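Local coordinates for protein-L-isoaspartate O-methyltransferase beta-aspartate methyltransferase (Plasmodium falciparum, PDB 2PBF) that probably repairs damaged proteins by methylating L-isoaspartyl residues, taking the methyl group from S-adenosyl-L-methionine, at residues N76-G81 / I100-L105; L94-A99 / D140-I145. All blocks are in the same frame, centred on the assembly; numbering follows the deposited sequence.

In the fold
Both contacts use helix 93-101 of the Rossmann-like methyltransferase domain, but different parts of it. Interaction 1 joins the end of the helix, and the turn after it, to the loop that leads into strand 83-87. It is partly buried, and its chemistry is mixed: apolar packing beneath, backbone carbonyls and lysine ends toward solvent. Interaction 2 sets the body of the helix against edge strand 142-146. All its touching residues are buried, no hydrogen bond crosses it, and it is built mainly on the F142 ring, with I144 beside it. The two contacts meet: L78 packs on M98, and the carbonyl of V104 probably accepts a hydrogen bond from the side chain of N141.

Interaction 1: residues N76-G81 / I100-L105; sequences NVLKPG and IKMNVL
M102 and L78 form the tight, buried part of this contact. Their side chains cross at about a right angle. M102 SD lies 3.8 Å from L78 CD2, and M102 CG packs 3.6 Å from the backbone carbon L78 C. The M102 chain runs out extended to SD, then bends at chi3 (83°). The bend brings CE against K79 O, so M102 touches both the L78 side chain and the K79 carbonyl. The aliphatic part of K101 belongs to this packed side: K101 CD lies 3.9 Å from L78 CB. L78 and M102 also touch A84 of strand 83-87, beside the central sheet.

P80 is exposed. It lies over the carbonyls of M102 and K101 on the outer side, with L78 and M102 buried beneath. P80 CA is 3.4 Å from M102 O in a CA-H...O contact, with 137° at the hydrogen. The proline ring spans two carbonyls: P80 CB lies 3.6 Å from M102 O, and P80 CD 3.9 Å from K101 O. S110 OG bridges the segments, accepting from G81 N and bonding to M102 O.

The helix ends here in a Schellman motif. N103 has positive phi, N103 N bonds back to I100 O, and V104 N probably bonds to A99 O. Segment 76-81 leads from helix 64-74 into strand 83-87, the first strand of the Rossmann-like sheet. L78 centres an inverse gamma turn there.

The looser side holds K79 and the ammonium end of K101. The two chains point the same way, with K79 NZ and K101 NZ 5.2 Å apart. K79 NZ gives a bond of 3.1 Å to N76 O, tilted 20° from the carbonyl plane. K101 NZ bonds to I75 O; a further bond to L78 O is less certain, since that oxygen sits too close to a neighbour in the model.

Interaction 2: residues L94-A99 / D140-I145; sequences LTVCMA and DNFKII
The ring of F142 meets three residues of helix 93-101: T95, V96 and A99. From CB, which points toward the helix, CG leaves anti to the backbone N (chi1 176°), and the ring is carried out from the strand to the helix. CD1 is the first ring atom to touch. F142 CD1 lies 3.6 Å from A99 CB, which approaches the ring obliquely. CE1 comes next and is shared: A99 CB, T95 O and T95 CG2 all pack around it, with T95 CG2 3.8 Å from F142 CE1. T95 O sits at the ring edge, near its plane. That oxygen also accepts the helix bond from A99 N. At the tip, F142 CZ is 4.1 Å from T95 CG2. F142 CZ also lies 4.3 Å from V96 CG2.

T95 CG2 also meets I144 CD1 at 3.7 Å, so this one methyl touches both F142 and the CD1 end of I144. The other branch of T95 is polar: OG1 is hydrogen-bonded to D86 OD2 of strand 83-87. The T95 side chain is about 6 Å from the bound S-adenosyl-L-homocysteine.

The helix and strand segments run nearly antiparallel, at 162°, with their axes 9.9 Å apart at closest approach. This is the layering of a Rossmann-like fold. Strand 142-146 is an edge strand, paired in parallel with strand 111-116, whose V112 touches T95. Helix 119-132 packs beside helix 93-101 on the same face of the sheet: its I129 touches both F142 and V96, while S125 and L126 touch I144.

Interaction 1: residues N76-G81 / I100-L105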
ATOM      1  N   ASN A  76       7.593  -6.892  -8.373  1.00 35.03           N
ATOM      2  CA  ASN A  76       8.990  -6.924  -8.810  1.00 35.49           C
ATOM      3  C   ASN A  76       9.793  -5.685  -8.417  1.00 35.16           C
ATOM      4  O   ASN A  76      11.011  -5.702  -8.534  1.00 35.92           O
ATOM      5  CB  ASN A  76       9.112  -7.148 -10.328  1.00 35.92           C
ATOM      6  CG  ASN A  76       8.547  -8.462 -10.777  1.00 38.19           C
ATOM      7  OD1 ASN A  76       7.789  -8.521 -11.758  1.00 42.46           O
ATOM      8  ND2 ASN A  76       8.897  -9.537 -10.072  1.00 40.65           N
ATOM      9  N   VAL A  77       9.126  -4.619  -7.975  1.00 34.62           N
ATOM     10  CA  VAL A  77       9.825  -3.435  -7.476  1.00 33.71           C
ATOM     11  C   VAL A  77       9.881  -3.445  -5.946  1.00 34.01           C
ATOM     12  O   VAL A  77      10.682  -2.734  -5.326  1.00 33.86           O
ATOM     13  CB  VAL A  77       9.235  -2.111  -8.028  1.00 34.14           C
ATOM     14  CG1 VAL A  77       9.377  -2.071  -9.553  1.00 33.31           C
ATOM     15  CG2 VAL A  77       7.746  -1.920  -7.604  1.00 32.95           C
ATOM     16  N   LEU A  78       9.039  -4.284  -5.333  1.00 33.38           N
ATOM     17  CA  LEU A  78       9.126  -4.501  -3.894  1.00 32.82           C
ATOM     18  C   LEU A  78      10.275  -5.469  -3.635  1.00 33.42           C
ATOM     19  O   LEU A  78      10.058  -6.635  -3.300  1.00 33.29           O
ATOM     20  CB  LEU A  78       7.801  -5.026  -3.328  1.00 31.97           C
ATOM     21  CG  LEU A  78       6.609  -4.067  -3.419  1.00 30.16           C
ATOM     22  CD1 LEU A  78       5.289  -4.814  -3.121  1.00 29.20           C
ATOM     23  CD2 LEU A  78       6.806  -2.874  -2.495  1.00 26.05           C
ATOM     24  N   LYS A  79      11.500  -4.981  -3.804  1.00 33.32           N
ATOM     25  CA  LYS A  79      12.685  -5.847  -3.655  1.00 33.93           C
ATOM     26  C   LYS A  79      13.487  -5.529  -2.396  1.00 32.93           C
ATOM     27  O   LYS A  79      13.604  -4.377  -2.006  1.00 32.73           O
ATOM     28  CB  LYS A  79      13.587  -5.748  -4.885  1.00 33.87           C
ATOM     29  CG  LYS A  79      12.970  -6.327  -6.177  1.00 37.57           C
ATOM     30  CD  LYS A  79      13.000  -7.872  -6.168  1.00 41.46           C
ATOM     31  CE  LYS A  79      12.004  -8.513  -7.121  1.00 43.33           C
ATOM     32  NZ  LYS A  79      12.399  -8.444  -8.575  1.00 43.79           N
ATOM     33  N   PRO A  80      14.054  -6.551  -1.757  1.00 33.10           N
ATOM     34  CA  PRO A  80      14.906  -6.175  -0.619  1.00 33.41           C
ATOM     35  C   PRO A  80      16.014  -5.227  -1.107  1.00 32.94           C
ATOM     36  O   PRO A  80      16.580  -5.431  -2.170  1.00 33.03           O
ATOM     37  CB  PRO A  80      15.500  -7.499  -0.156  1.00 32.84           C
ATOM     38  CG  PRO A  80      14.584  -8.555  -0.722  1.00 33.76           C
ATOM     39  CD  PRO A  80      13.996  -8.005  -1.976  1.00 32.63           C
ATOM     40  N   GLY A  81      16.287  -4.179  -0.354  1.00 32.51           N
ATOM     41  CA  GLY A  81      17.312  -3.249  -0.772  1.00 32.88           C
ATOM     42  C   GLY A  81      16.672  -2.023  -1.337  1.00 32.39           C
ATOM     43  O   GLY A  81      17.329  -1.017  -1.516  1.00 33.14           O
ATOM     44  N   ILE A 100       7.378  -7.081   4.586  1.00 29.13           N
ATOM     45  CA  ILE A 100       7.630  -8.511   4.497  1.00 29.74           C
ATOM     46  C   ILE A 100       8.350  -8.876   3.219  1.00 30.20           C
ATOM     47  O   ILE A 100       9.372  -9.554   3.260  1.00 30.57           O
ATOM     48  CB  ILE A 100       6.329  -9.353   4.641  1.00 30.12           C
ATOM     49  CG1 ILE A 100       5.933  -9.442   6.103  1.00 29.63           C
ATOM     50  CG2 ILE A 100       6.508 -10.789   4.048  1.00 30.33           C
ATOM     51  CD1 ILE A 100       7.073  -9.821   7.021  1.00 28.45           C
ATOM     52  N   LYS A 101       7.834  -8.387   2.096  1.00 30.23           N
ATOM     53  CA  LYS A 101       8.402  -8.701   0.797  1.00 31.55           C
ATOM     54  C   LYS A 101       9.824  -8.162   0.648  1.00 31.46           C
ATOM     55  O   LYS A 101      10.676  -8.744  -0.050  1.00 32.17           O
ATOM     56  CB  LYS A 101       7.515  -8.116  -0.301  1.00 31.14           C
ATOM     57  CG  LYS A 101       7.329  -9.059  -1.447  1.00 33.98           C
ATOM     58  CD  LYS A 101       8.345  -8.821  -2.492  1.00 32.45           C
ATOM     59  CE  LYS A 101       8.560 -10.024  -3.356  1.00 32.23           C
ATOM     60  NZ  LYS A 101       9.663  -9.672  -4.325  1.00 34.62           N
ATOM     61  N   MET A 102      10.067  -7.026   1.286  1.00 31.23           N
ATOM     62  CA  MET A 102      11.345  -6.344   1.176  1.00 31.23           C
ATOM     63  C   MET A 102      12.301  -6.683   2.331  1.00 30.71           C
ATOM     64  O   MET A 102      13.414  -6.171   2.398  1.00 29.94           O
ATOM     65  CB  MET A 102      11.098  -4.830   1.080  1.00 31.22           C
ATOM     66  CG  MET A 102      10.430  -4.394  -0.230  1.00 31.35           C
ATOM     67  SD  MET A 102       9.744  -2.731  -0.144  1.00 33.77           S
ATOM     68  CE  MET A 102      11.208  -1.791  -0.469  1.00 33.90           C
ATOM     69  N   ASN A 103      11.838  -7.501   3.270  1.00 30.84           N
ATOM     70  CA  ASN A 103      12.647  -7.948   4.384  1.00 31.25           C
ATOM     71  C   ASN A 103      13.320  -6.819   5.133  1.00 31.45           C
ATOM     72  O   ASN A 103      14.532  -6.856   5.363  1.00 31.79           O
ATOM     73  CB  ASN A 103      13.695  -8.973   3.913  1.00 31.93           C
ATOM     74  CG  ASN A 103      14.171  -9.906   5.038  1.00 33.26           C
ATOM     75  OD1 ASN A 103      13.818  -9.761   6.230  1.00 34.50           O
ATOM     76  ND2 ASN A 103      14.988 -10.870   4.656  1.00 35.93           N
ATOM     77  N   VAL A 104      12.543  -5.801   5.504  1.00 32.16           N
ATOM     78  CA  VAL A 104      13.059  -4.687   6.302  1.00 32.68           C
ATOM     79  C   VAL A 104      13.703  -5.156   7.600  1.00 33.21           C
ATOM     80  O   VAL A 104      14.558  -4.459   8.162  1.00 33.78           O
ATOM     81  CB  VAL A 104      11.985  -3.609   6.613  1.00 32.65           C
ATOM     82  CG1 VAL A 104      11.521  -2.930   5.330  1.00 31.70           C
ATOM     83  CG2 VAL A 104      10.824  -4.222   7.349  1.00 33.48           C
ATOM     84  N   LEU A 105      13.312  -6.335   8.075  1.00 33.90           N
ATOM     85  CA  LEU A 105      13.840  -6.857   9.352  1.00 34.90           C
ATOM     86  C   LEU A 105      15.308  -7.314   9.264  1.00 35.53           C
ATOM     87  O   LEU A 105      16.092  -7.053  10.181  1.00 36.16           O
ATOM     88  CB  LEU A 105      12.949  -7.989   9.898  1.00 35.07           C
ATOM     89  CG  LEU A 105      11.599  -7.619  10.532  1.00 34.70           C
ATOM     90  CD1 LEU A 105      10.811  -8.909  10.850  1.00 36.52           C
ATOM     91  CD2 LEU A 105      11.778  -6.775  11.781  1.00 35.94           C
TER

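Interaction 2: residues L94-A99 / D140-I145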
ATOM      1  N   LEU A  94      -1.280  -3.248   3.846  1.00 25.23           N
ATOM      2  CA  LEU A  94      -0.402  -3.280   2.688  1.00 25.96           C
ATOM      3  C   LEU A  94       1.030  -2.846   3.019  1.00 25.61           C
ATOM      4  O   LEU A  94       1.983  -3.337   2.403  1.00 24.65           O
ATOM      5  CB  LEU A  94      -0.986  -2.488   1.507  1.00 26.27           C
ATOM      6  CG  LEU A  94      -0.469  -2.986   0.144  1.00 29.24           C
ATOM      7  CD1 LEU A  94      -1.041  -4.355  -0.279  1.00 29.82           C
ATOM      8  CD2 LEU A  94      -0.840  -1.991  -0.841  1.00 33.18           C
ATOM      9  N   THR A  95       1.170  -1.944   3.993  1.00 25.06           N
ATOM     10  CA  THR A  95       2.485  -1.507   4.448  1.00 25.28           C
ATOM     11  C   THR A  95       3.315  -2.654   5.023  1.00 25.64           C
ATOM     12  O   THR A  95       4.485  -2.797   4.689  1.00 26.49           O
ATOM     13  CB  THR A  95       2.390  -0.356   5.504  1.00 25.19           C
ATOM     14  OG1 THR A  95       1.212   0.407   5.267  1.00 24.19           O
ATOM     15  CG2 THR A  95       3.582   0.550   5.376  1.00 22.39           C
ATOM     16  N   VAL A  96       2.697  -3.458   5.875  1.00 25.68           N
ATOM     17  CA  VAL A  96       3.300  -4.690   6.395  1.00 25.69           C
ATOM     18  C   VAL A  96       3.622  -5.693   5.270  1.00 26.57           C
ATOM     19  O   VAL A  96       4.693  -6.302   5.263  1.00 26.12           O
ATOM     20  CB  VAL A  96       2.405  -5.301   7.501  1.00 25.87           C
ATOM     21  CG1 VAL A  96       2.982  -6.609   8.033  1.00 24.14           C
ATOM     22  CG2 VAL A  96       2.254  -4.299   8.637  1.00 24.39           C
ATOM     23  N   CYS A  97       2.717  -5.846   4.314  1.00 26.90           N
ATOM     24  CA  CYS A  97       3.001  -6.658   3.137  1.00 27.54           C
ATOM     25  C   CYS A  97       4.300  -6.168   2.472  1.00 27.97           C
ATOM     26  O   CYS A  97       5.176  -6.968   2.157  1.00 28.02           O
ATOM     27  CB  CYS A  97       1.798  -6.672   2.156  1.00 27.41           C
ATOM     28  SG  CYS A  97       0.434  -7.808   2.604  1.00 27.26           S
ATOM     29  N   MET A  98       4.452  -4.859   2.299  1.00 27.59           N
ATOM     30  CA  MET A  98       5.696  -4.331   1.741  1.00 28.93           C
ATOM     31  C   MET A  98       6.933  -4.613   2.607  1.00 28.64           C
ATOM     32  O   MET A  98       7.975  -4.994   2.078  1.00 28.02           O
ATOM     33  CB  MET A  98       5.600  -2.829   1.491  1.00 29.15           C
ATOM     34  CG  MET A  98       4.640  -2.388   0.404  1.00 29.45           C
ATOM     35  SD  MET A  98       4.566  -0.576   0.477  1.00 32.41           S
ATOM     36  CE  MET A  98       3.612  -0.294  -0.989  1.00 31.22           C
ATOM     37  N   ALA A  99       6.818  -4.408   3.928  1.00 28.51           N
ATOM     38  CA  ALA A  99       7.889  -4.731   4.883  1.00 28.80           C
ATOM     39  C   ALA A  99       8.344  -6.188   4.789  1.00 29.14           C
ATOM     40  O   ALA A  99       9.533  -6.489   4.941  1.00 29.59           O
ATOM     41  CB  ALA A  99       7.429  -4.429   6.325  1.00 28.62           C
ATOM     42  N   ASP A 140      14.501   1.018  12.342  1.00 35.59           N
ATOM     43  CA  ASP A 140      14.666   2.346  11.767  1.00 35.15           C
ATOM     44  C   ASP A 140      14.078   2.434  10.372  1.00 34.01           C
ATOM     45  O   ASP A 140      13.779   3.532   9.896  1.00 33.49           O
ATOM     46  CB  ASP A 140      16.152   2.709  11.653  1.00 36.31           C
ATOM     47  CG  ASP A 140      16.763   3.178  12.977  1.00 39.35           C
ATOM     48  OD1 ASP A 140      16.022   3.710  13.839  1.00 42.20           O
ATOM     49  OD2 ASP A 140      18.003   3.016  13.132  1.00 42.62           O
ATOM     50  N   ASN A 141      13.975   1.285   9.696  1.00 32.40           N
ATOM     51  CA  ASN A 141      13.604   1.275   8.292  1.00 31.41           C
ATOM     52  C   ASN A 141      12.144   0.835   7.994  1.00 30.81           C
ATOM     53  O   ASN A 141      11.839   0.391   6.898  1.00 29.93           O
ATOM     54  CB  ASN A 141      14.642   0.472   7.469  1.00 31.04           C
ATOM     55  CG  ASN A 141      14.744  -0.970   7.898  1.00 29.60           C
ATOM     56  OD1 ASN A 141      14.416  -1.315   9.021  1.00 29.92           O
ATOM     57  ND2 ASN A 141      15.169  -1.818   7.000  1.00 31.92           N
ATOM     58  N   PHE A 142      11.273   0.944   8.995  1.00 29.92           N
ATOM     59  CA  PHE A 142       9.838   0.802   8.813  1.00 29.52           C
ATOM     60  C   PHE A 142       9.171   1.863   9.671  1.00 30.39           C
ATOM     61  O   PHE A 142       9.524   2.022  10.843  1.00 30.30           O
ATOM     62  CB  PHE A 142       9.351  -0.616   9.191  1.00 29.36           C
ATOM     63  CG  PHE A 142       7.845  -0.778   9.105  1.00 28.92           C
ATOM     64  CD1 PHE A 142       7.257  -1.207   7.921  1.00 24.19           C
ATOM     65  CD2 PHE A 142       7.012  -0.421  10.176  1.00 25.57           C
ATOM     66  CE1 PHE A 142       5.847  -1.310   7.793  1.00 25.04           C
ATOM     67  CE2 PHE A 142       5.595  -0.524  10.057  1.00 25.76           C
ATOM     68  CZ  PHE A 142       5.023  -1.000   8.873  1.00 24.51           C
ATOM     69  N   LYS A 143       8.251   2.634   9.087  1.00 30.58           N
ATOM     70  CA  LYS A 143       7.501   3.617   9.874  1.00 31.69           C
ATOM     71  C   LYS A 143       6.107   3.858   9.312  1.00 31.33           C
ATOM     72  O   LYS A 143       5.903   3.779   8.100  1.00 30.63           O
ATOM     73  CB  LYS A 143       8.211   4.973   9.888  1.00 32.28           C
ATOM     74  CG  LYS A 143       9.524   5.014  10.616  1.00 35.73           C
ATOM     75  CD  LYS A 143      10.435   6.100  10.050  1.00 41.80           C
ATOM     76  CE  LYS A 143      11.897   5.630  10.127  1.00 43.98           C
ATOM     77  NZ  LYS A 143      12.815   6.649  10.701  1.00 47.28           N
ATOM     78  N   ILE A 144       5.175   4.185  10.207  1.00 30.97           N
ATOM     79  CA  ILE A 144       3.868   4.737   9.843  1.00 30.93           C
ATOM     80  C   ILE A 144       3.798   6.142  10.407  1.00 31.13           C
ATOM     81  O   ILE A 144       3.868   6.328  11.616  1.00 30.91           O
ATOM     82  CB  ILE A 144       2.685   3.935  10.448  1.00 31.24           C
ATOM     83  CG1 ILE A 144       2.777   2.440  10.126  1.00 31.85           C
ATOM     84  CG2 ILE A 144       1.337   4.564  10.008  1.00 30.17           C
ATOM     85  CD1 ILE A 144       2.568   2.068   8.644  1.00 33.46           C
ATOM     86  N   ILE A 145       3.668   7.109   9.505  1.00 31.69           N
ATOM     87  CA  ILE A 145       3.666   8.538   9.800  1.00 32.98           C
ATOM     88  C   ILE A 145       2.256   9.126   9.652  1.00 33.11           C
ATOM     89  O   ILE A 145       1.548   8.806   8.702  1.00 32.80           O
ATOM     90  CB  ILE A 145       4.628   9.302   8.806  1.00 32.71           C
ATOM     91  CG1 ILE A 145       6.017   8.649   8.748  1.00 34.85           C
ATOM     92  CG2 ILE A 145       4.773  10.748   9.158  1.00 33.05           C
ATOM     93  CD1 ILE A 145       6.623   8.300  10.095  1.00 36.06           C
TER